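Local coordinates for N-acetylmuramoyl-L-alanine amidase (Peptoclostridium difficile, PDB 4RN7), which probably cleaves the amide bond between N-acetylmuramic acid and L-alanine in bacterial cell-wall peptidoglycan, as a zinc-dependent amidase, at residues N84-K87 against T91-G94. Numbering follows the deposited sequence.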
loop_
_atom_site.group_PDB
_atom_site.type_symbol
_atom_site.label_atom_id
_atom_site.label_comp_id
_atom_site.label_asym_id
_atom_site.label_seq_id
_atom_site.Cartn_x
_atom_site.Cartn_y
_atom_site.Cartn_z
ATOM N N ASN A 84 -4.972 5.771 6.525
ATOM C CA ASN A 84 -5.891 6.849 6.288
ATOM C C ASN A 84 -5.975 7.775 7.501
ATOM O O ASN A 84 -5.525 7.434 8.611
ATOM C CB ASN A 84 -7.272 6.275 5.943
ATOM C CG ASN A 84 -7.963 7.051 4.838
ATOM O OD1 ASN A 84 -7.833 8.271 4.755
ATOM N ND2 ASN A 84 -8.702 6.349 3.984
ATOM N N ALA A 85 -6.553 8.949 7.288
ATOM C CA ALA A 85 -6.757 9.896 8.373
ATOM C C ALA A 85 -7.996 10.725 8.093
ATOM O O ALA A 85 -8.231 11.124 6.949
ATOM C CB ALA A 85 -5.546 10.810 8.519
ATOM N N GLU A 86 -8.784 10.966 9.135
ATOM C CA GLU A 86 -9.849 11.960 9.093
ATOM C C GLU A 86 -9.279 13.291 9.565
ATOM O O GLU A 86 -8.673 13.351 10.635
ATOM C CB GLU A 86 -10.962 11.564 10.054
ATOM C CG GLU A 86 -12.066 10.708 9.484
ATOM C CD GLU A 86 -13.152 10.454 10.513
ATOM O OE1 GLU A 86 -12.888 9.716 11.486
ATOM O OE2 GLU A 86 -14.265 11.002 10.370
ATOM N N LYS A 87 -9.474 14.359 8.793
ATOM C CA LYS A 87 -8.966 15.669 9.201
ATOM C C LYS A 87 -9.674 16.198 10.452
ATOM O O LYS A 87 -9.033 16.764 11.342
ATOM C CB LYS A 87 -9.019 16.680 8.047
ATOM C CG LYS A 87 -10.303 16.675 7.238
ATOM N N THR A 91 -13.413 8.554 14.168
ATOM C CA THR A 91 -14.365 7.445 14.166
ATOM C C THR A 91 -14.327 6.552 12.920
ATOM O O THR A 91 -14.730 5.400 12.990
ATOM C CB THR A 91 -15.826 7.941 14.412
ATOM O OG1 THR A 91 -16.257 8.767 13.321
ATOM C CG2 THR A 91 -15.913 8.726 15.710
ATOM N N ALA A 92 -13.818 7.055 11.794
ATOM C CA ALA A 92 -13.863 6.282 10.543
ATOM C C ALA A 92 -13.107 4.953 10.625
ATOM O O ALA A 92 -12.089 4.860 11.308
ATOM C CB ALA A 92 -13.323 7.105 9.387
ATOM N N THR A 93 -13.593 3.927 9.924
ATOM C CA THR A 93 -12.878 2.648 9.885
ATOM C C THR A 93 -12.845 2.027 8.500
ATOM O O THR A 93 -13.661 2.366 7.644
ATOM C CB THR A 93 -13.503 1.607 10.822
ATOM O OG1 THR A 93 -14.872 1.403 10.454
ATOM C CG2 THR A 93 -13.413 2.063 12.264
ATOM N N GLY A 94 -11.894 1.125 8.282
ATOM C CA GLY A 94 -11.897 0.326 7.072
ATOM C C GLY A 94 -10.762 0.637 6.115
ATOM O O GLY A 94 -9.994 1.582 6.306
HETATM O O HOH W 1 -8.766 3.463 4.635
#
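The carboxylate of E86 bonds to the backbone of T91 and A92 in a side-chain-to-main-chain contact that spans the surface loop between strands 77-84 and 95-99. Both direct hydrogen bonds between the segments end on one oxygen. E86 OE1 accepts the amide N of A92 at 2.8 Å, an almost straight bond (167°), and the amide N of T91 at 3.0 Å, where the hydrogen points less directly (147°). The two donors arrive differently: the T91 amide comes nearly along the C-O axis, while that of A92 sits above the carboxylate plane, 53° out of it. The glutamate reaches them with CG anti to its own carbonyl carbon and the chain then extended, carrying the carboxylate over to the T91-A92 backbone. A92 adds a small apolar contact, its CB lying 3.5 Å from E86 CD, and both side chains also touch F151 of strand 144-151.

Closer to the sheet, the N84 side chain folds over onto the following amide. N84 OD1 takes the amide N of A85 at 2.9 Å, in the carbonyl plane and on a lone pair. That leaves N84 ND2 directed at a water 3.0 Å away, which in turn donates to G94 O at 2.8 Å, giving the two ends of the loop a second, water-mediated link. Outside the segments, T153 OG1 is hydrogen-bonded to E86 N, and T154 OG1 to A92 O.

The loop belongs to the zinc amidase domain; the zinc is about 13 Å from the E86 side chain, and a bound HEPES molecule lies about 3 Å from it. Two successive amide N-H groups converging on one oxygen hold OE1 in place and would probably stabilise the carboxylate's negative charge.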